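Local coordinates for HIGH potential IRON sulfur protein (Ectothiorhodospira shaposhnikovii, PDB 1HPI) that carries electrons in the anaerobic electron transport of purple photosynthetic bacteria, using a single high-potential [4Fe-4S] cluster that it binds through four cysteines, at residues L4-P9 with L14-D19; S21-P26 with N62-A67. One frame throughout, in Å; residues are numbered along the deposited sequence.

Interaction 1 (L4-P9 with L14-D19); sequences LSEDDP and LEYRHD
The Tyr16 ring takes a methyl group of Leu4 squarely over one face: CD2 of Leu4 sits 3.7 Å from the ring centroid and only 13° off the normal, a CH-pi contact. Leu4 delivers that methyl with CG anti to its backbone N (chi1 180°). At the Tyr16 edge, in the ring plane, comes CE1 of His18, where Tyr16 OH and His18 ND1 share a hydrogen bond of 2.8 Å. The imidazole of His18 carries Glu6 CG over one of its own faces, displaced toward the rim, with CG 3.9 Å from the ring centroid. At the edge of the same imidazole, near its plane, the carbonyl O of Leu4 lies 3.1 Å from CE1.

Beyond CG the Glu6 chain stays extended and carries its carboxylate past the imidazole, the two planes 23° apart. OE2 accepts a nearly straight bond from the backbone N of His18 at 2.7 Å, using its anti lone pair. Water 1 also donates to OE2 and accepts from Asp19 N, so one carboxylate oxygen ties down two successive peptide N-H groups, the second indirectly. Water 2 joins the two backbones further back by donating to both Glu6 O and Tyr16 O. The aliphatic CB and CD of Arg17 lie alongside OE2.

These loops flank helix 9-13, and Ala11 of that helix packs on both Leu4 and Tyr16. Tyr16 belongs to the cluster pocket, and its OH also bonds to Ser60 N. The bonds to His18 ND1 and Ser60 N fix the hydroxyl and the far end of the ring, the Leu4 methyl over the face would probably hinder its turning, and the negative carboxylate beside His18 would tend to favour a protonated imidazole.

Interaction 2 (S21-P26 with N62-A67); sequences SSVQHP and NGWCTA. With SF4 (iron/sulfur cluster), chain B.
Trp64 meets Val23 and His25 with its six-membered ring. Val23 sets CG1 over one face, 4.2 Å from the centroid of that ring and 28° off the normal, a CH-pi contact; its other methyl, CG2, rests 3.8 Å from Trp64 CE3. The far corner of the indole, CH2, points over a face of the His25 ring and comes 3.9 Å from ND1. Their planes lie at 52°, an oblique pairing. With CG anti to the backbone N (chi1 -175°) the indole is directed at the 21-26 loop. The backbone N of Thr66 lies above the opposite indole face, toward its rim, and NE1 bonds to Gln32 OE1.

Cys65 turns the other way, its SG binding iron FE4 of the cluster at 2.2 Å. Thr66 comes next and offers its methyl CG2 to His25 NE2 at 3.5 Å. Replacing His25 by an alanine would probably uncover the Trp64 corner and the Thr66 methyl together, and leave Ala27 N without its ND1 acceptor. Ala67 closes the segment: its N donates to Cys65 SG at 3.3 Å, an N-H...S bond of the kind that probably helps tune the cluster's potential, and its CB rests against cluster sulfur S1.

Segment 62-67 follows strand 57-60, whereas 21-26 belongs to the long connection between helix 9-13 and strand 48-50; Trp64 thus bridges this outer loop and the cluster-binding chain.

How the interactions relate
Along the chain the first segments of both interactions and 14-19 come early, 62-67 near the end, and the centres of the two contacts are about 10 Å apart. The junction is between 14-19 and 62-67: Leu14 O lies 2.9 Å from Thr66 N, and Arg17 N 3.0 Å from Trp64 O, both probable hydrogen bonds. Segment 62-67 thus pairs with 14-19 by its backbone and with 21-26 by its side chains, both of them pieces of the connection from helix 9-13 to strand 48-50. Strand 57-60 also serves both, packing on Leu4 and Tyr16 and leading into 62-67. In this small protein with little regular structure, these loop-to-loop contacts supply part of the cluster pocket: Tyr16 from interaction 1, and Trp64, Cys65 and Ala67 from interaction 2.

Interaction 1 (L4-P9 with L14-D19)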
# COMPACT_ATOMS: atom_id res chain seq x y z
N LEU A 4 -7.81 -2.85 4.64
CA LEU A 4 -8.37 -2.32 3.39
C LEU A 4 -8.66 -3.49 2.45
O LEU A 4 -7.92 -4.48 2.42
CB LEU A 4 -7.22 -1.54 2.71
CG LEU A 4 -7.56 -0.89 1.36
CD1 LEU A 4 -8.68 0.13 1.52
CD2 LEU A 4 -6.31 -0.22 0.82
N SER A 5 -9.71 -3.40 1.64
CA SER A 5 -10.02 -4.45 0.69
C SER A 5 -9.59 -3.98 -0.70
O SER A 5 -9.70 -2.80 -1.01
CB SER A 5 -11.52 -4.76 0.68
OG SER A 5 -11.85 -5.51 -0.47
N GLU A 6 -9.11 -4.86 -1.57
CA GLU A 6 -8.70 -4.44 -2.90
C GLU A 6 -9.86 -3.92 -3.72
O GLU A 6 -9.66 -3.18 -4.68
CB GLU A 6 -8.00 -5.58 -3.65
CG GLU A 6 -6.53 -5.72 -3.24
CD GLU A 6 -5.92 -6.82 -4.06
OE1 GLU A 6 -6.58 -7.48 -4.84
OE2 GLU A 6 -4.65 -6.99 -3.85
N ASP A 7 -11.09 -4.29 -3.37
CA ASP A 7 -12.19 -3.78 -4.15
C ASP A 7 -12.83 -2.59 -3.50
O ASP A 7 -13.87 -2.14 -3.96
CB ASP A 7 -13.34 -4.73 -4.47
CG ASP A 7 -12.92 -6.14 -4.53
OD1 ASP A 7 -12.14 -6.41 -5.55
OD2 ASP A 7 -13.22 -6.93 -3.66
N ASP A 8 -12.23 -2.07 -2.44
CA ASP A 8 -12.86 -0.91 -1.88
C ASP A 8 -12.63 0.17 -2.92
O ASP A 8 -11.57 0.23 -3.54
CB ASP A 8 -12.15 -0.51 -0.59
CG ASP A 8 -12.89 0.49 0.26
OD1 ASP A 8 -12.65 1.73 -0.09
OD2 ASP A 8 -13.63 0.16 1.17
N PRO A 9 -13.59 1.04 -3.14
CA PRO A 9 -13.43 2.09 -4.11
C PRO A 9 -12.18 2.94 -3.89
O PRO A 9 -11.53 3.33 -4.86
CB PRO A 9 -14.72 2.90 -4.11
CG PRO A 9 -15.72 2.12 -3.27
CD PRO A 9 -14.94 1.07 -2.51
N LEU A 14 -6.49 4.19 -6.25
CA LEU A 14 -5.04 4.22 -6.20
C LEU A 14 -4.41 2.94 -6.74
O LEU A 14 -3.22 2.72 -6.59
CB LEU A 14 -4.59 4.49 -4.76
CG LEU A 14 -4.95 5.91 -4.35
CD1 LEU A 14 -4.52 6.17 -2.91
CD2 LEU A 14 -4.29 6.92 -5.29
N GLU A 15 -5.22 2.11 -7.38
CA GLU A 15 -4.74 0.86 -7.95
C GLU A 15 -3.96 0.03 -6.96
O GLU A 15 -2.94 -0.58 -7.25
CB GLU A 15 -3.96 1.14 -9.24
CG GLU A 15 -4.97 1.79 -10.20
CD GLU A 15 -4.49 1.79 -11.60
OE1 GLU A 15 -4.37 0.58 -12.10
OE2 GLU A 15 -4.24 2.82 -12.20
N TYR A 16 -4.48 0.02 -5.75
CA TYR A 16 -3.84 -0.71 -4.68
C TYR A 16 -3.93 -2.22 -4.80
O TYR A 16 -4.94 -2.77 -5.20
CB TYR A 16 -4.45 -0.27 -3.34
CG TYR A 16 -4.10 -1.18 -2.18
CD1 TYR A 16 -2.94 -0.94 -1.44
CD2 TYR A 16 -4.90 -2.27 -1.82
CE1 TYR A 16 -2.58 -1.76 -0.38
CE2 TYR A 16 -4.56 -3.11 -0.76
CZ TYR A 16 -3.39 -2.85 -0.04
OH TYR A 16 -3.03 -3.66 1.01
N ARG A 17 -2.85 -2.91 -4.43
CA ARG A 17 -2.79 -4.37 -4.43
C ARG A 17 -2.14 -4.82 -3.12
O ARG A 17 -1.20 -4.19 -2.67
CB ARG A 17 -1.91 -4.98 -5.51
CG ARG A 17 -2.42 -4.71 -6.91
CD ARG A 17 -3.80 -5.28 -7.20
NE ARG A 17 -4.30 -4.67 -8.43
CZ ARG A 17 -5.18 -3.67 -8.44
NH1 ARG A 17 -5.69 -3.17 -7.33
NH2 ARG A 17 -5.58 -3.16 -9.60
N HIS A 18 -2.63 -5.90 -2.52
CA HIS A 18 -2.02 -6.38 -1.28
C HIS A 18 -0.64 -6.98 -1.54
O HIS A 18 0.20 -7.06 -0.63
CB HIS A 18 -2.86 -7.53 -0.70
CG HIS A 18 -4.20 -7.15 -0.18
ND1 HIS A 18 -4.38 -6.04 0.62
CD2 HIS A 18 -5.40 -7.76 -0.36
CE1 HIS A 18 -5.68 -6.01 0.91
NE2 HIS A 18 -6.32 -7.02 0.34
N ASP A 19 -0.39 -7.44 -2.78
CA ASP A 19 0.88 -8.06 -3.18
C ASP A 19 1.41 -7.31 -4.40
O ASP A 19 0.87 -7.40 -5.51
CB ASP A 19 0.65 -9.54 -3.54
CG ASP A 19 1.85 -10.36 -3.96
OD1 ASP A 19 2.99 -9.73 -3.99
OD2 ASP A 19 1.76 -11.54 -4.23
O HOH W 1 -2.68 -8.61 -4.48
O HOH W 2 -7.49 -2.18 -6.04

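Interaction 2 (S21-P26 with N62-A67)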
# COMPACT_ATOMS: atom_id res chain seq x y z
N SER A 21 3.92 -7.79 -6.13
CA SER A 21 4.35 -8.65 -7.20
C SER A 21 3.28 -8.81 -8.26
O SER A 21 3.57 -9.26 -9.35
CB SER A 21 4.90 -9.98 -6.68
OG SER A 21 3.83 -10.87 -6.48
N SER A 22 2.04 -8.44 -7.96
CA SER A 22 0.97 -8.57 -8.92
C SER A 22 0.62 -7.27 -9.64
O SER A 22 -0.33 -7.19 -10.42
CB SER A 22 -0.26 -9.13 -8.24
OG SER A 22 -0.76 -8.16 -7.33
N VAL A 23 1.41 -6.24 -9.37
CA VAL A 23 1.17 -4.96 -9.99
C VAL A 23 1.65 -4.88 -11.43
O VAL A 23 2.76 -5.30 -11.74
CB VAL A 23 1.91 -3.89 -9.19
CG1 VAL A 23 1.90 -2.57 -9.96
CG2 VAL A 23 1.26 -3.69 -7.81
N GLN A 24 0.83 -4.32 -12.31
CA GLN A 24 1.17 -4.13 -13.70
C GLN A 24 0.76 -2.69 -13.97
O GLN A 24 -0.38 -2.41 -14.32
CB GLN A 24 0.52 -5.19 -14.61
CG GLN A 24 0.37 -4.69 -16.04
CD GLN A 24 0.26 -5.83 -17.02
OE1 GLN A 24 -0.08 -5.61 -18.19
NE2 GLN A 24 0.54 -7.04 -16.55
N HIS A 25 1.71 -1.77 -13.75
CA HIS A 25 1.53 -0.33 -13.89
C HIS A 25 2.83 0.34 -14.30
O HIS A 25 3.89 0.01 -13.79
CB HIS A 25 1.09 0.22 -12.51
CG HIS A 25 0.62 1.65 -12.53
ND1 HIS A 25 1.53 2.71 -12.53
CD2 HIS A 25 -0.63 2.18 -12.55
CE1 HIS A 25 0.83 3.84 -12.55
NE2 HIS A 25 -0.47 3.56 -12.57
N PRO A 26 2.76 1.29 -15.23
CA PRO A 26 3.93 1.99 -15.74
C PRO A 26 4.83 2.65 -14.71
O PRO A 26 6.03 2.75 -14.91
CB PRO A 26 3.43 2.98 -16.79
CG PRO A 26 2.00 2.54 -17.11
CD PRO A 26 1.52 1.79 -15.87
N ASN A 62 3.33 -5.78 2.17
CA ASN A 62 3.89 -6.21 0.89
C ASN A 62 3.14 -5.65 -0.31
O ASN A 62 3.39 -6.09 -1.43
CB ASN A 62 3.81 -7.73 0.73
CG ASN A 62 4.37 -8.45 1.92
OD1 ASN A 62 3.65 -9.17 2.62
ND2 ASN A 62 5.66 -8.24 2.16
N GLY A 63 2.22 -4.72 -0.07
CA GLY A 63 1.41 -4.12 -1.13
C GLY A 63 2.03 -2.93 -1.86
O GLY A 63 3.23 -2.65 -1.75
N TRP A 64 1.19 -2.24 -2.62
CA TRP A 64 1.62 -1.08 -3.40
C TRP A 64 0.41 -0.33 -3.94
O TRP A 64 -0.64 -0.93 -4.12
CB TRP A 64 2.42 -1.59 -4.63
CG TRP A 64 3.02 -0.50 -5.47
CD1 TRP A 64 4.25 0.04 -5.31
CD2 TRP A 64 2.45 0.16 -6.60
NE1 TRP A 64 4.48 1.00 -6.25
CE2 TRP A 64 3.39 1.10 -7.07
CE3 TRP A 64 1.23 0.05 -7.26
CZ2 TRP A 64 3.13 1.92 -8.17
CZ3 TRP A 64 0.97 0.85 -8.35
CH2 TRP A 64 1.91 1.78 -8.80
N CYS A 65 0.57 0.95 -4.22
CA CYS A 65 -0.48 1.77 -4.78
C CYS A 65 0.25 2.90 -5.50
O CYS A 65 1.45 3.09 -5.29
CB CYS A 65 -1.58 2.29 -3.82
SG CYS A 65 -1.09 3.77 -2.90
N THR A 66 -0.48 3.63 -6.33
CA THR A 66 0.10 4.74 -7.10
C THR A 66 0.69 5.87 -6.27
O THR A 66 1.48 6.68 -6.78
CB THR A 66 -0.86 5.26 -8.19
OG1 THR A 66 -2.02 5.80 -7.58
CG2 THR A 66 -1.23 4.17 -9.18
N ALA A 67 0.30 5.95 -5.00
CA ALA A 67 0.81 6.99 -4.13
C ALA A 67 2.16 6.59 -3.52
O ALA A 67 2.70 7.30 -2.68
CB ALA A 67 -0.18 7.42 -3.06
FE1 SF4 B . 1.20 1.35 0.49
FE2 SF4 B . 2.44 3.79 0.28
FE3 SF4 B . -0.01 3.55 1.48
FE4 SF4 B . 0.22 3.16 -1.21
S1 SF4 B . 0.67 5.06 -0.08
S2 SF4 B . -0.94 1.89 0.23
S3 SF4 B . 2.24 2.24 -1.34
S4 SF4 B . 1.93 2.60 2.16